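BugD (Bordetella pertussis Tohama I, PDB 2F5X) binds aspartic acid as a periplasmic solute receptor of the tripartite tricarboxylate transporter family and probably captures it for uptake by the cell. Local coordinates at residues 105-110 against 236-241; 114-119 against 205-210; 261-266 against 277-282. All blocks are in the same frame, centred on the assembly; numbering follows the deposited sequence.

Contacts 1 and 2 both draw on the long strand 102-117, at its early and late parts, with centres about 24 Å apart. Both are buried antiparallel pairings held by backbone hydrogen bonds, contact 1 against strand 236-244 and contact 2 against strand 206-210. Contact 1 lies nearer the centre of the molecule and brings a histidine close to the bound aspartic acid; contact 2 lies further out, and its polar side chains find partners outside the two segments. Contact 3, a surface contact, has no hydrogen bond between its segments and relies on van der Waals packing. It touches contact 1, since strand 278-279 also neighbours strand 102-117: Glu278 and Leu280 make probable backbone hydrogen bonds with Asp110 and Val108.

Contact 1: residues 105-110 against 236-241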
loop_
_atom_site.group_PDB
_atom_site.type_symbol
_atom_site.label_atom_id
_atom_site.label_comp_id
_atom_site.label_asym_id
_atom_site.label_seq_id
_atom_site.Cartn_x
_atom_site.Cartn_y
_atom_site.Cartn_z
ATOM N N ILE A 105 -16.751 -1.932 -1.651
ATOM C CA ILE A 105 -17.063 -3.359 -1.542
ATOM C C ILE A 105 -16.633 -3.896 -0.178
ATOM O O ILE A 105 -17.430 -4.506 0.530
ATOM C CB ILE A 105 -16.415 -4.180 -2.699
ATOM C CG1 ILE A 105 -16.792 -3.621 -4.078
ATOM C CG2 ILE A 105 -16.787 -5.677 -2.589
ATOM C CD1 ILE A 105 -18.304 -3.402 -4.312
ATOM N N GLY A 106 -15.369 -3.692 0.184
ATOM C CA GLY A 106 -14.907 -4.110 1.494
ATOM C C GLY A 106 -13.417 -3.963 1.695
ATOM O O GLY A 106 -12.666 -3.693 0.746
ATOM N N LEU A 107 -12.994 -4.132 2.944
ATOM C CA LEU A 107 -11.574 -4.204 3.271
ATOM C C LEU A 107 -11.009 -5.568 2.860
ATOM O O LEU A 107 -11.758 -6.522 2.637
ATOM C CB LEU A 107 -11.337 -3.914 4.757
ATOM C CG LEU A 107 -11.504 -2.415 5.088
ATOM C CD1 LEU A 107 -11.818 -2.185 6.562
ATOM C CD2 LEU A 107 -10.249 -1.617 4.666
ATOM N N VAL A 108 -9.683 -5.636 2.745
ATOM C CA VAL A 108 -9.010 -6.786 2.141
ATOM C C VAL A 108 -7.891 -7.294 3.060
ATOM O O VAL A 108 -8.012 -8.366 3.670
ATOM C CB VAL A 108 -8.467 -6.411 0.727
ATOM C CG1 VAL A 108 -7.728 -7.573 0.079
ATOM C CG2 VAL A 108 -9.615 -5.928 -0.183
ATOM N N VAL A 109 -6.811 -6.519 3.167
ATOM C CA VAL A 109 -5.669 -6.879 4.005
ATOM C C VAL A 109 -5.115 -5.627 4.686
ATOM O O VAL A 109 -5.399 -4.508 4.262
ATOM C CB VAL A 109 -4.504 -7.553 3.189
ATOM C CG1 VAL A 109 -4.894 -8.932 2.672
ATOM C CG2 VAL A 109 -4.022 -6.647 2.032
ATOM N N ASP A 110 -4.309 -5.831 5.725
ATOM C CA ASP A 110 -3.561 -4.754 6.369
ATOM C C ASP A 110 -2.083 -5.178 6.380
ATOM O O ASP A 110 -1.734 -6.215 6.950
ATOM C CB ASP A 110 -4.115 -4.537 7.785
ATOM C CG ASP A 110 -3.498 -3.350 8.496
ATOM O OD1 ASP A 110 -2.722 -2.580 7.891
ATOM O OD2 ASP A 110 -3.748 -3.120 9.699
ATOM N N GLY A 236 0.089 1.013 9.062
ATOM C CA GLY A 236 -0.469 -0.213 8.519
ATOM C C GLY A 236 -1.190 0.099 7.225
ATOM O O GLY A 236 -2.141 0.905 7.196
ATOM N N ILE A 237 -0.743 -0.528 6.141
ATOM C CA ILE A 237 -1.303 -0.214 4.831
ATOM C C ILE A 237 -2.498 -1.123 4.565
ATOM O O ILE A 237 -2.356 -2.232 4.029
ATOM C CB ILE A 237 -0.203 -0.311 3.753
ATOM C CG1 ILE A 237 0.932 0.687 4.067
ATOM C CG2 ILE A 237 -0.765 -0.048 2.339
ATOM C CD1 ILE A 237 0.518 2.168 4.170
ATOM N N TRP A 238 -3.673 -0.664 4.987
ATOM C CA TRP A 238 -4.897 -1.386 4.686
ATOM C C TRP A 238 -5.177 -1.255 3.195
ATOM O O TRP A 238 -4.744 -0.293 2.546
ATOM C CB TRP A 238 -6.085 -0.867 5.516
ATOM C CG TRP A 238 -6.309 0.624 5.396
ATOM C CD1 TRP A 238 -5.812 1.600 6.217
ATOM C CD2 TRP A 238 -7.107 1.294 4.413
ATOM N NE1 TRP A 238 -6.239 2.840 5.794
ATOM C CE2 TRP A 238 -7.046 2.681 4.695
ATOM C CE3 TRP A 238 -7.880 0.861 3.316
ATOM C CZ2 TRP A 238 -7.719 3.639 3.921
ATOM C CZ3 TRP A 238 -8.558 1.818 2.545
ATOM C CH2 TRP A 238 -8.462 3.190 2.850
ATOM N N HIS A 239 -5.867 -2.253 2.660
ATOM C CA HIS A 239 -6.268 -2.299 1.258
ATOM C C HIS A 239 -7.789 -2.461 1.208
ATOM O O HIS A 239 -8.376 -3.167 2.046
ATOM C CB HIS A 239 -5.643 -3.510 0.552
ATOM C CG HIS A 239 -4.191 -3.348 0.193
ATOM N ND1 HIS A 239 -3.206 -3.080 1.121
ATOM C CD2 HIS A 239 -3.559 -3.461 -1.001
ATOM C CE1 HIS A 239 -2.035 -3.015 0.512
ATOM N NE2 HIS A 239 -2.221 -3.244 -0.777
ATOM N N GLY A 240 -8.412 -1.817 0.220
ATOM C CA GLY A 240 -9.847 -1.923 0.000
ATOM C C GLY A 240 -10.167 -2.276 -1.440
ATOM O O GLY A 240 -9.310 -2.190 -2.323
HETATM N N MSE A 241 -11.412 -2.675 -1.674
HETATM C CA MSE A 241 -11.899 -2.946 -3.012
HETATM C C MSE A 241 -13.134 -2.080 -3.233
HETATM O O MSE A 241 -13.994 -2.015 -2.365
HETATM C CB MSE A 241 -12.242 -4.432 -3.170
HETATM C CG MSE A 241 -12.830 -4.776 -4.523
HETATM SE SE MSE A 241 -13.172 -6.667 -4.639
HETATM C CE MSE A 241 -11.431 -7.246 -4.686
#
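The indole of Trp238 is met obliquely by Leu107, whose CD2 lies 3.7 Å from CE3; Leu289 and Val293 of helix 286-306 also touch the indole, and its NE1 bonds to Gln296. The imidazole of His239 has Val109 CG2 slanting against it, 3.8 Å from ND1. At its edge, in the ring plane, sits Ile237 O, which accepts from ND1 at 3.1 Å although the donor stands above that carbonyl's own plane. His81 adds an edge-to-face contact. Between the two rings the antiparallel pairing is irregular. Ile105 and Gly106 both face selenomethionine Met241 in a classic beta bulge: Met241 O takes a bond from Ile105 N (2.8 Å) and a weak one from Gly106 N. Met241 N returns one to Gly106 O. A second beta bulge, between Leu107 and Asp110, shifts the register by one: His239 O receives a weak bond from Val108 N while His239 N gives a firmer one to Val109 O (2.8 Å). Asp110, its CG swung away from its own N (chi1 -174°), lays OD1 3.2 Å from Gly236 C, where a residue without a side chain leaves room. Val108 packs on Leu38 and Val109 on Val34 of helix 30-46, short side chains that fit between strand and helix. Pocket residue Thr31 bonds NE2 and Ile237 O bonds ND1, fixing the imidazole's rotation, with side chain and bound aspartic acid about 5 Å apart at their nearest atoms.

Contact 2: residues 114-119 against 205-210; sequences TIIARG and VKAYAV
Thr114 pairs with Val210 and Ile116 with Ala207 in an antiparallel beta ladder, strand 206-210 against the late part of strand 102-117, whose other neighbour here is strand 188-192. The register slips by one between these pairs: Tyr208 and Ala209 lie together opposite Ile115, a beta bulge. Both backbone polar atoms of Ile115 are satisfied by the one partner strand, its N giving to Ala209 O (2.9 Å) and its O receiving Tyr208 N (3.0 Å). Ala117 and Lys206 form a regular hydrogen-bonded pair, N to O in each direction, both at 2.9 Å. The bulge leaves a cost: Ala209 N is buried and has no partner in the model. The polar side chains find theirs elsewhere. Thr114 OG1 bonds to Thr196 OG1 and Asp191 O, Tyr208 OH to Pro123 O, and Lys206 NZ to Phe121 O and Asn124 OD1; Arg118 makes salt bridges to Asp187 and Asp120. Lysine suits its place because a chain bent at three torsions can run its methylenes past the loop, CG 3.4 Å from Arg118 O, before presenting its amine. On the opposite face from Lys206, Ile116 sets CG2 4.1 Å from Val205 CG2; Ile200 of helix 193-201 covers this apolar side. Small Ala117 lets the tyrosine ring come up edge first: its CB lies in the ring plane, 3.6 Å from Tyr208 CE2.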
loop_
_atom_site.group_PDB
_atom_site.type_symbol
_atom_site.label_atom_id
_atom_site.label_comp_id
_atom_site.label_asym_id
_atom_site.label_seq_id
_atom_site.Cartn_x
_atom_site.Cartn_y
_atom_site.Cartn_z
ATOM N N THR A 114 8.500 -2.067 6.145
ATOM C CA THR A 114 9.879 -2.219 6.586
ATOM C C THR A 114 10.727 -1.089 6.035
ATOM O O THR A 114 10.617 -0.753 4.849
ATOM C CB THR A 114 10.484 -3.544 6.054
ATOM O OG1 THR A 114 10.269 -3.630 4.632
ATOM C CG2 THR A 114 9.748 -4.752 6.644
ATOM N N ILE A 115 11.576 -0.518 6.890
ATOM C CA ILE A 115 12.594 0.445 6.462
ATOM C C ILE A 115 13.799 -0.364 6.001
ATOM O O ILE A 115 14.381 -1.105 6.791
ATOM C CB ILE A 115 13.002 1.386 7.628
ATOM C CG1 ILE A 115 11.785 2.115 8.220
ATOM C CG2 ILE A 115 14.132 2.374 7.187
ATOM C CD1 ILE A 115 11.364 3.313 7.485
ATOM N N ILE A 116 14.148 -0.233 4.723
ATOM C CA ILE A 116 15.238 -1.005 4.135
ATOM C C ILE A 116 16.207 -0.100 3.380
ATOM O O ILE A 116 15.891 1.052 3.061
ATOM C CB ILE A 116 14.704 -2.120 3.174
ATOM C CG1 ILE A 116 13.912 -1.516 1.994
ATOM C CG2 ILE A 116 13.898 -3.183 3.933
ATOM C CD1 ILE A 116 13.593 -2.549 0.897
ATOM N N ALA A 117 17.384 -0.635 3.071
ATOM C CA ALA A 117 18.352 0.086 2.258
ATOM C C ALA A 117 19.087 -0.873 1.333
ATOM O O ALA A 117 18.992 -2.097 1.492
ATOM C CB ALA A 117 19.341 0.836 3.149
ATOM N N ARG A 118 19.819 -0.312 0.372
ATOM C CA ARG A 118 20.643 -1.119 -0.521
ATOM C C ARG A 118 21.573 -2.012 0.305
ATOM O O ARG A 118 21.942 -1.666 1.434
ATOM C CB ARG A 118 21.433 -0.231 -1.498
ATOM C CG ARG A 118 22.230 0.910 -0.868
ATOM C CD ARG A 118 23.032 1.694 -1.913
ATOM N NE ARG A 118 23.634 2.921 -1.406
ATOM C CZ ARG A 118 24.840 3.001 -0.854
ATOM N NH1 ARG A 118 25.584 1.906 -0.699
ATOM N NH2 ARG A 118 25.305 4.185 -0.449
ATOM N N GLY A 119 21.907 -3.176 -0.253
ATOM C CA GLY A 119 22.607 -4.225 0.472
ATOM C C GLY A 119 23.949 -3.839 1.068
ATOM O O GLY A 119 24.421 -4.502 1.990
ATOM N N VAL A 205 18.845 -7.101 0.842
ATOM C CA VAL A 205 18.788 -5.695 1.250
ATOM C C VAL A 205 19.075 -5.586 2.744
ATOM O O VAL A 205 18.912 -6.561 3.472
ATOM C CB VAL A 205 17.415 -5.046 0.927
ATOM C CG1 VAL A 205 17.157 -5.061 -0.578
ATOM C CG2 VAL A 205 16.259 -5.730 1.690
ATOM N N LYS A 206 19.497 -4.406 3.191
ATOM C CA LYS A 206 19.639 -4.125 4.621
ATOM C C LYS A 206 18.260 -3.837 5.181
ATOM O O LYS A 206 17.445 -3.174 4.527
ATOM C CB LYS A 206 20.564 -2.925 4.866
ATOM C CG LYS A 206 22.025 -3.157 4.454
ATOM C CD LYS A 206 22.747 -4.025 5.458
ATOM C CE LYS A 206 23.616 -3.187 6.370
ATOM N NZ LYS A 206 25.017 -2.952 5.889
ATOM N N ALA A 207 17.972 -4.358 6.373
ATOM C CA ALA A 207 16.643 -4.179 6.955
ATOM C C ALA A 207 16.780 -3.672 8.382
ATOM O O ALA A 207 17.546 -4.231 9.161
ATOM C CB ALA A 207 15.847 -5.492 6.899
ATOM N N TYR A 208 16.040 -2.615 8.717
ATOM C CA TYR A 208 16.282 -1.878 9.968
ATOM C C TYR A 208 15.154 -1.894 10.992
ATOM O O TYR A 208 15.405 -1.937 12.197
ATOM C CB TYR A 208 16.653 -0.431 9.649
ATOM C CG TYR A 208 17.902 -0.327 8.806
ATOM C CD1 TYR A 208 19.170 -0.410 9.390
ATOM C CD2 TYR A 208 17.819 -0.159 7.424
ATOM C CE1 TYR A 208 20.327 -0.305 8.615
ATOM C CE2 TYR A 208 18.967 -0.068 6.644
ATOM C CZ TYR A 208 20.214 -0.149 7.244
ATOM O OH TYR A 208 21.341 -0.056 6.462
ATOM N N ALA A 209 13.916 -1.841 10.519
ATOM C CA ALA A 209 12.780 -1.667 11.416
ATOM C C ALA A 209 11.469 -1.920 10.700
ATOM O O ALA A 209 11.401 -1.859 9.473
ATOM C CB ALA A 209 12.775 -0.245 11.997
ATOM N N VAL A 210 10.426 -2.171 11.484
ATOM C CA VAL A 210 9.068 -2.314 10.953
ATOM C C VAL A 210 8.171 -1.200 11.498
ATOM O O VAL A 210 8.511 -0.570 12.498
ATOM C CB VAL A 210 8.468 -3.701 11.282
ATOM C CG1 VAL A 210 9.262 -4.798 10.564
ATOM C CG2 VAL A 210 8.437 -3.947 12.810
#

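Contact 3: residues 261-266 against 277-282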
loop_
_atom_site.group_PDB
_atom_site.type_symbol
_atom_site.label_atom_id
_atom_site.label_comp_id
_atom_site.label_asym_id
_atom_site.label_seq_id
_atom_site.Cartn_x
_atom_site.Cartn_y
_atom_site.Cartn_z
ATOM N N ALA A 261 -15.466 -14.586 0.220
ATOM C CA ALA A 261 -15.013 -15.945 -0.045
ATOM C C ALA A 261 -13.524 -15.957 -0.380
ATOM O O ALA A 261 -12.786 -16.834 0.069
ATOM C CB ALA A 261 -15.821 -16.560 -1.165
ATOM N N GLY A 262 -13.087 -14.974 -1.164
ATOM C CA GLY A 262 -11.677 -14.834 -1.503
ATOM C C GLY A 262 -10.779 -14.657 -0.285
ATOM O O GLY A 262 -9.676 -15.203 -0.237
ATOM N N LEU A 263 -11.236 -13.885 0.695
ATOM C CA LEU A 263 -10.451 -13.663 1.899
ATOM C C LEU A 263 -10.444 -14.883 2.796
ATOM O O LEU A 263 -9.460 -15.123 3.487
ATOM C CB LEU A 263 -10.939 -12.450 2.692
ATOM C CG LEU A 263 -10.935 -11.073 2.024
ATOM C CD1 LEU A 263 -11.247 -10.019 3.080
ATOM C CD2 LEU A 263 -9.596 -10.770 1.321
ATOM N N ALA A 264 -11.537 -15.647 2.774
ATOM C CA ALA A 264 -11.681 -16.823 3.629
ATOM C C ALA A 264 -10.954 -18.044 3.067
ATOM O O ALA A 264 -10.938 -19.092 3.698
ATOM C CB ALA A 264 -13.175 -17.149 3.841
ATOM N N ASP A 265 -10.354 -17.893 1.888
ATOM C CA ASP A 265 -9.683 -18.990 1.196
ATOM C C ASP A 265 -8.304 -19.305 1.794
ATOM O O ASP A 265 -7.497 -18.398 1.993
ATOM C CB ASP A 265 -9.538 -18.617 -0.280
ATOM C CG ASP A 265 -8.751 -19.629 -1.057
ATOM O OD1 ASP A 265 -9.343 -20.657 -1.451
ATOM O OD2 ASP A 265 -7.545 -19.474 -1.319
ATOM N N PRO A 266 -8.021 -20.582 2.060
ATOM C CA PRO A 266 -6.741 -20.978 2.671
ATOM C C PRO A 266 -5.489 -20.644 1.868
ATOM O O PRO A 266 -4.487 -20.245 2.472
ATOM C CB PRO A 266 -6.859 -22.505 2.806
ATOM C CG PRO A 266 -8.285 -22.817 2.653
ATOM C CD PRO A 266 -8.915 -21.739 1.845
ATOM N N ALA A 277 1.092 -10.019 5.716
ATOM C CA ALA A 277 -0.176 -9.305 5.623
ATOM C C ALA A 277 -1.235 -9.921 6.522
ATOM O O ALA A 277 -1.389 -11.147 6.568
ATOM C CB ALA A 277 -0.669 -9.265 4.179
ATOM N N GLU A 278 -1.951 -9.069 7.247
ATOM C CA GLU A 278 -3.111 -9.500 8.018
ATOM C C GLU A 278 -4.321 -9.481 7.095
ATOM O O GLU A 278 -4.580 -8.469 6.449
ATOM C CB GLU A 278 -3.361 -8.539 9.186
ATOM C CG GLU A 278 -4.676 -8.818 9.913
ATOM C CD GLU A 278 -5.045 -7.772 10.950
ATOM O OE1 GLU A 278 -5.825 -8.125 11.865
ATOM O OE2 GLU A 278 -4.589 -6.605 10.847
ATOM N N VAL A 279 -5.061 -10.586 7.036
ATOM C CA VAL A 279 -6.257 -10.644 6.203
ATOM C C VAL A 279 -7.435 -10.128 7.023
ATOM O O VAL A 279 -7.652 -10.573 8.155
ATOM C CB VAL A 279 -6.536 -12.082 5.676
ATOM C CG1 VAL A 279 -7.779 -12.101 4.783
ATOM C CG2 VAL A 279 -5.332 -12.614 4.903
ATOM N N LEU A 280 -8.176 -9.177 6.453
ATOM C CA LEU A 280 -9.282 -8.522 7.158
ATOM C C LEU A 280 -10.596 -9.245 6.853
ATOM O O LEU A 280 -11.565 -8.657 6.377
ATOM C CB LEU A 280 -9.328 -7.026 6.790
ATOM C CG LEU A 280 -8.030 -6.269 7.135
ATOM C CD1 LEU A 280 -8.090 -4.811 6.704
ATOM C CD2 LEU A 280 -7.724 -6.369 8.635
ATOM N N THR A 281 -10.607 -10.536 7.183
ATOM C CA THR A 281 -11.615 -11.483 6.729
ATOM C C THR A 281 -13.046 -11.085 7.069
ATOM O O THR A 281 -13.959 -11.259 6.252
ATOM C CB THR A 281 -11.306 -12.856 7.339
ATOM O OG1 THR A 281 -9.887 -13.076 7.292
ATOM C CG2 THR A 281 -11.880 -13.960 6.469
ATOM N N ASN A 282 -13.227 -10.531 8.263
ATOM C CA ASN A 282 -14.552 -10.185 8.752
ATOM C C ASN A 282 -14.925 -8.721 8.514
ATOM O O ASN A 282 -15.945 -8.237 9.013
ATOM C CB ASN A 282 -14.679 -10.534 10.239
ATOM C CG ASN A 282 -16.126 -10.572 10.698
ATOM O OD1 ASN A 282 -16.978 -11.144 10.024
ATOM N ND2 ASN A 282 -16.417 -9.925 11.831
#
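Leu263, in the last turn of helix 249-263, brings its CA to 5.4 Å from the CA of Thr281, where the chain leaving strand 278-279 bends in an inverse gamma turn centred on Leu280; a weak bond from Thr281 N to Val279 O accompanies the bend, and no hydrogen bond joins the two segments. The contact is van der Waals, methyl against methyl and methyl against backbone, and Leu263 carries most of it. Its CB rests 3.8 Å from Val279 CG1, while CD1 reaches further along the turn to lie 3.6 Å from Leu280 O. Val279 sends CG1 anti to its backbone N (chi1 -179°), which directs that methyl at the end of the helix and places it 3.7 Å from Leu263 O. Thr281 uses both branches: Thr281 CG2 packs 4.0 Å from Ala264 CA, and its OG1 bonds to Gln269. The small Ala264 leaves room for that methyl. Next along the chain, Asp265 caps the following helix 266-274 through OD2 and Phe268 N. Leu263 also packs on Leu38, Phe268 and Val108, so the end of helix 249-263 sits between helices 30-46 and 266-274 over the short strand 278-279 and its neighbour 102-117.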